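Local coordinates for protein redox-sensing transcriptional repressor Rex (Thermoanaerobacter ethanolicus, PDB 3WG9) that probably represses transcription in response to the cellular NADH/NAD(+) balance, binding DNA through a winged helix-turn-helix domain and the dinucleotide through a Rossmann domain, at residues I88-G93 and G150-P155; K113-I118 and L125-V130. All coordinates share one frame; numbering follows the deposited sequence.

Interaction 1. Residues I88-G93 and G150-P155; sequences IIIGAG and GILCIP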
loop_
_atom_site.group_PDB
_atom_site.type_symbol
_atom_site.label_atom_id
_atom_site.label_comp_id
_atom_site.label_asym_id
_atom_site.label_seq_id
_atom_site.Cartn_x
_atom_site.Cartn_y
_atom_site.Cartn_z
ATOM N N ILE B 88 -17.380 -2.762 6.477
ATOM C CA ILE B 88 -17.628 -4.151 6.226
ATOM C C ILE B 88 -16.545 -4.625 5.302
ATOM O O ILE B 88 -15.962 -3.837 4.570
ATOM C CB ILE B 88 -18.993 -4.394 5.544
ATOM C CG1 ILE B 88 -19.127 -3.638 4.210
ATOM C CG2 ILE B 88 -20.129 -3.965 6.475
ATOM C CD1 ILE B 88 -20.511 -3.798 3.525
ATOM N N ILE B 89 -16.290 -5.925 5.323
ATOM C CA ILE B 89 -15.354 -6.529 4.363
ATOM C C ILE B 89 -16.144 -7.469 3.520
ATOM O O ILE B 89 -16.938 -8.284 4.065
ATOM C CB ILE B 89 -14.288 -7.320 5.185
ATOM C CG1 ILE B 89 -13.404 -6.294 5.885
ATOM C CG2 ILE B 89 -13.412 -8.218 4.295
ATOM C CD1 ILE B 89 -12.316 -6.904 6.806
ATOM N N ILE B 90 -15.910 -7.410 2.207
ATOM C CA ILE B 90 -16.490 -8.341 1.270
ATOM C C ILE B 90 -15.365 -9.329 0.858
ATOM O O ILE B 90 -14.301 -8.921 0.322
ATOM C CB ILE B 90 -17.013 -7.683 -0.008
ATOM C CG1 ILE B 90 -17.848 -6.409 0.253
ATOM C CG2 ILE B 90 -17.783 -8.756 -0.867
ATOM C CD1 ILE B 90 -18.977 -6.663 1.231
ATOM N N GLY B 91 -15.585 -10.600 1.171
ATOM C CA GLY B 91 -14.566 -11.672 0.896
ATOM C C GLY B 91 -14.072 -12.237 2.223
ATOM O O GLY B 91 -13.483 -11.500 3.022
ATOM N N ALA B 92 -14.375 -13.501 2.514
ATOM C CA ALA B 92 -13.936 -14.108 3.760
ATOM C C ALA B 92 -12.796 -15.111 3.580
ATOM O O ALA B 92 -12.511 -15.816 4.515
ATOM C CB ALA B 92 -15.092 -14.804 4.514
ATOM N N GLY B 93 -12.116 -15.087 2.437
ATOM C CA GLY B 93 -10.819 -15.789 2.247
ATOM C C GLY B 93 -9.658 -15.202 3.022
ATOM O O GLY B 93 -9.829 -14.326 3.882
ATOM N N GLY B 150 -16.812 0.148 2.395
ATOM C CA GLY B 150 -16.857 -1.287 1.987
ATOM C C GLY B 150 -15.423 -1.646 1.545
ATOM O O GLY B 150 -14.788 -0.962 0.726
ATOM N N ILE B 151 -14.855 -2.678 2.142
ATOM C CA ILE B 151 -13.495 -3.095 1.765
ATOM C C ILE B 151 -13.602 -4.327 0.893
ATOM O O ILE B 151 -14.277 -5.303 1.310
ATOM C CB ILE B 151 -12.733 -3.450 3.034
ATOM C CG1 ILE B 151 -12.777 -2.245 3.985
ATOM C CG2 ILE B 151 -11.269 -3.992 2.691
ATOM C CD1 ILE B 151 -12.191 -2.493 5.397
ATOM N N LEU B 152 -13.004 -4.300 -0.307
ATOM C CA LEU B 152 -13.203 -5.352 -1.282
ATOM C C LEU B 152 -12.017 -6.291 -1.268
ATOM O O LEU B 152 -10.879 -5.851 -1.557
ATOM C CB LEU B 152 -13.422 -4.831 -2.724
ATOM C CG LEU B 152 -14.598 -3.918 -3.072
ATOM C CD1 LEU B 152 -14.503 -3.581 -4.587
ATOM C CD2 LEU B 152 -15.951 -4.575 -2.763
ATOM N N CYS B 153 -12.258 -7.541 -0.859
ATOM C CA CYS B 153 -11.183 -8.567 -0.778
ATOM C C CYS B 153 -11.648 -9.826 -1.526
ATOM O O CYS B 153 -11.503 -10.959 -1.063
ATOM C CB CYS B 153 -11.001 -8.902 0.701
ATOM S SG CYS B 153 -10.316 -7.510 1.656
ATOM N N ILE B 154 -12.379 -9.630 -2.603
ATOM C CA ILE B 154 -12.908 -10.767 -3.361
ATOM C C ILE B 154 -12.156 -10.957 -4.663
ATOM O O ILE B 154 -11.355 -10.095 -5.047
ATOM C CB ILE B 154 -14.366 -10.525 -3.713
ATOM C CG1 ILE B 154 -14.632 -9.044 -4.006
ATOM C CG2 ILE B 154 -15.259 -11.037 -2.591
ATOM C CD1 ILE B 154 -15.919 -8.922 -4.741
ATOM N N PRO B 155 -12.417 -12.065 -5.389
ATOM C CA PRO B 155 -11.722 -12.193 -6.677
ATOM C C PRO B 155 -12.227 -11.160 -7.680
ATOM O O PRO B 155 -13.285 -10.580 -7.480
ATOM C CB PRO B 155 -12.101 -13.607 -7.147
ATOM C CG PRO B 155 -12.798 -14.263 -6.019
ATOM C CD PRO B 155 -13.346 -13.185 -5.144
#
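The flat groups that meet between I88-I90 and I151-C153 are peptide units, joined edge to edge through their N-H and C=O groups. I90 N donates to I151 O at 2.8 Å. I151 N donates to I88 O at 2.9 Å. C153 N donates to I90 O at 2.7 Å, so a third bond carries the parallel pairing past the last strand residue.

Side chains of the strands and of the loop after strand 149-152 cover the two faces of these peptides. On one face, I89 and I151 cross obliquely, with I89 CG1 4.0 Å from I151 CD1. I89 CG2 reaches C153 SG on the same side. On the other face, I90 lies beside L152 and I154 and points the same way as both. Its CG1 branch meets L152 CD2 at 4.0 Å, and its CG2 meets I154 CG2 at 3.8 Å. With chi1 of I154 at 35°, CG1 sits between the backbone N and C. I154 CG2 then turns back onto G91, whose CA is 3.6 Å away. The backbone angles of G91 call for glycine, and C153 O lies where a side chain would begin.

This is the dinucleotide end of a Rossmann fold. G91, A92 and G93 belong to the predicted NAD(+) loop, and G93 holds the N-cap position of helix 94-102. I154 contacts NAD(+) and NADH in crystal structures of this protein, though no ligand is bound to this chain.

Helix 138-144 covers I88 and I90, while helix 159-168 packs on I90, L152 and I154. Strand 110-117 flanks strand 85-90 in the sheet. Strand 173-176 flanks strand 149-152.

Interaction 2. Residues K113-I118 and L125-V130; sequences KGIFDI and LKIRDV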
loop_
_atom_site.group_PDB
_atom_site.type_symbol
_atom_site.label_atom_id
_atom_site.label_comp_id
_atom_site.label_asym_id
_atom_site.label_seq_id
_atom_site.Cartn_x
_atom_site.Cartn_y
_atom_site.Cartn_z
ATOM N N LYS B 113 -18.172 -4.127 11.069
ATOM C CA LYS B 113 -19.547 -4.542 11.427
ATOM C C LYS B 113 -19.991 -5.861 10.846
ATOM O O LYS B 113 -20.981 -6.419 11.291
ATOM C CB LYS B 113 -20.559 -3.474 11.014
ATOM C CG LYS B 113 -20.318 -2.167 11.640
ATOM C CD LYS B 113 -20.348 -2.282 13.152
ATOM C CE LYS B 113 -19.775 -1.026 13.734
ATOM N NZ LYS B 113 -20.131 -0.817 15.164
ATOM N N GLY B 114 -19.306 -6.361 9.820
ATOM C CA GLY B 114 -19.753 -7.577 9.163
ATOM C C GLY B 114 -18.769 -7.955 8.077
ATOM O O GLY B 114 -18.025 -7.089 7.572
ATOM N N ILE B 115 -18.759 -9.245 7.763
ATOM C CA ILE B 115 -17.988 -9.822 6.696
ATOM C C ILE B 115 -18.942 -10.592 5.798
ATOM O O ILE B 115 -19.872 -11.248 6.275
ATOM C CB ILE B 115 -16.878 -10.778 7.259
ATOM C CG1 ILE B 115 -15.872 -10.053 8.140
ATOM C CG2 ILE B 115 -16.184 -11.624 6.167
ATOM C CD1 ILE B 115 -14.930 -11.096 8.802
ATOM N N PHE B 116 -18.750 -10.485 4.503
ATOM C CA PHE B 116 -19.675 -11.022 3.515
ATOM C C PHE B 116 -18.944 -11.946 2.548
ATOM O O PHE B 116 -17.777 -11.711 2.156
ATOM C CB PHE B 116 -20.382 -9.872 2.799
ATOM C CG PHE B 116 -21.243 -9.066 3.739
ATOM C CD1 PHE B 116 -22.609 -9.370 3.885
ATOM C CD2 PHE B 116 -20.667 -8.103 4.572
ATOM C CE1 PHE B 116 -23.402 -8.702 4.811
ATOM C CE2 PHE B 116 -21.424 -7.431 5.480
ATOM C CZ PHE B 116 -22.822 -7.722 5.602
ATOM N N ASP B 117 -19.647 -13.013 2.174
ATOM C CA ASP B 117 -19.072 -13.978 1.253
ATOM C C ASP B 117 -20.153 -14.708 0.454
ATOM O O ASP B 117 -21.358 -14.652 0.795
ATOM C CB ASP B 117 -18.162 -14.954 2.016
ATOM C CG ASP B 117 -17.205 -15.691 1.095
ATOM O OD1 ASP B 117 -16.079 -15.182 0.855
ATOM O OD2 ASP B 117 -17.639 -16.778 0.609
ATOM N N ILE B 118 -19.740 -15.281 -0.668
ATOM C CA ILE B 118 -20.681 -15.911 -1.582
ATOM C C ILE B 118 -20.902 -17.396 -1.248
ATOM O O ILE B 118 -21.834 -18.029 -1.746
ATOM C CB ILE B 118 -20.167 -15.696 -3.040
ATOM C CG1 ILE B 118 -21.209 -15.989 -4.112
ATOM C CG2 ILE B 118 -18.874 -16.477 -3.343
ATOM C CD1 ILE B 118 -20.538 -16.573 -5.386
ATOM N N LEU B 125 -19.958 -18.531 10.290
ATOM C CA LEU B 125 -18.638 -18.456 10.924
ATOM C C LEU B 125 -18.569 -17.185 11.728
ATOM O O LEU B 125 -19.333 -16.247 11.453
ATOM C CB LEU B 125 -17.481 -18.430 9.895
ATOM C CG LEU B 125 -16.014 -18.117 10.311
ATOM C CD1 LEU B 125 -15.117 -19.304 10.795
ATOM C CD2 LEU B 125 -15.233 -17.414 9.226
ATOM N N LYS B 126 -17.547 -17.106 12.582
ATOM C CA LYS B 126 -17.092 -15.862 13.157
ATOM C C LYS B 126 -15.630 -15.626 12.819
ATOM O O LYS B 126 -14.854 -16.554 12.643
ATOM C CB LYS B 126 -17.244 -15.868 14.682
ATOM C CG LYS B 126 -18.655 -16.184 15.185
ATOM C CD LYS B 126 -19.675 -15.097 14.868
ATOM C CE LYS B 126 -21.030 -15.407 15.510
ATOM N NZ LYS B 126 -21.107 -15.038 16.957
ATOM N N ILE B 127 -15.245 -14.364 12.813
ATOM C CA ILE B 127 -13.880 -13.963 12.594
ATOM C C ILE B 127 -13.752 -12.761 13.491
ATOM O O ILE B 127 -14.488 -11.776 13.328
ATOM C CB ILE B 127 -13.652 -13.562 11.119
ATOM C CG1 ILE B 127 -13.561 -14.822 10.258
ATOM C CG2 ILE B 127 -12.431 -12.567 10.945
ATOM C CD1 ILE B 127 -13.319 -14.547 8.777
ATOM N N ARG B 128 -12.892 -12.847 14.503
ATOM C CA ARG B 128 -12.619 -11.642 15.258
ATOM C C ARG B 128 -13.941 -11.302 15.948
ATOM O O ARG B 128 -14.244 -10.137 16.249
ATOM C CB ARG B 128 -12.168 -10.569 14.249
ATOM C CG ARG B 128 -11.986 -9.169 14.752
ATOM C CD ARG B 128 -10.502 -8.857 14.848
ATOM N NE ARG B 128 -10.013 -8.926 16.223
ATOM C CZ ARG B 128 -10.364 -8.077 17.189
ATOM N NH1 ARG B 128 -11.237 -7.093 16.953
ATOM N NH2 ARG B 128 -9.845 -8.216 18.401
ATOM N N ASP B 129 -14.724 -12.347 16.219
ATOM C CA ASP B 129 -16.088 -12.174 16.713
ATOM C C ASP B 129 -16.943 -11.329 15.771
ATOM O O ASP B 129 -17.593 -10.375 16.185
ATOM C CB ASP B 129 -16.075 -11.552 18.116
ATOM C CG ASP B 129 -16.729 -12.449 19.155
ATOM O OD1 ASP B 129 -17.735 -13.123 18.812
ATOM O OD2 ASP B 129 -16.247 -12.471 20.319
ATOM N N VAL B 130 -16.911 -11.666 14.489
ATOM C CA VAL B 130 -17.680 -10.934 13.481
ATOM C C VAL B 130 -18.275 -12.014 12.596
ATOM O O VAL B 130 -17.568 -12.914 12.108
ATOM C CB VAL B 130 -16.752 -9.978 12.666
ATOM C CG1 VAL B 130 -17.472 -9.418 11.469
ATOM C CG2 VAL B 130 -16.267 -8.854 13.541
#
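I115 points out of strand 110-117 into the bend formed by I127 and V130. Its side chain is extended: CG1 lies anti to the carbonyl carbon and chi2 is 173°, which carries CD1 well away from the strand. I115 CD1 lies 3.6 Å from both CB and CG2 of I127, so it rests against the branch point of that side chain. I127 CD1 also comes within 3.8 Å of I115 CD1. The two isoleucines cross at about a right angle.

V130 meets the strand through one methyl. With chi1 at 169°, its CG1 stands anti to the backbone N and lies 3.7 Å from I115 CG1. The same V130 methyl is 3.7 Å from G114 CA.

In the Rossmann fold this loop follows the second strand of the domain and leads to strand 132-134 at the sheet edge. The strand ends at D117, which binds NAD(+) and NADH in crystal structures of this protein, though not in this chain.

No hydrogen bond joins the two segments, and the contact is apolar. The loop is tied to itself instead: I127 N donates to V130 O at 2.8 Å. R128 and D129, between them, both have left-handed backbone angles, and the chain turns tightly there. I127 also packs on Q97 and A100 of helix 94-102. I115 touches A92 and V132.

Overall arrangement
Both interactions lie in the Rossmann domain, with centres about 10 Å apart. They share its parallel sheet, in which strand 85-90 sits between strands 110-117 and 149-152. Interaction 1 pairs strands 85-90 and 149-152. Along the chain the order is 88-93, 113-118, 125-130, 150-155, so interaction 2 falls wholly between the halves of interaction 1. The two meet directly. Probable hydrogen bonds link G91 N to F116 O and I89 O to F116 N. D117 OD1 accepts from A92 N. This brings the glycine-rich loop, D117 and I154 together at one end of the sheet, where the dinucleotide binds.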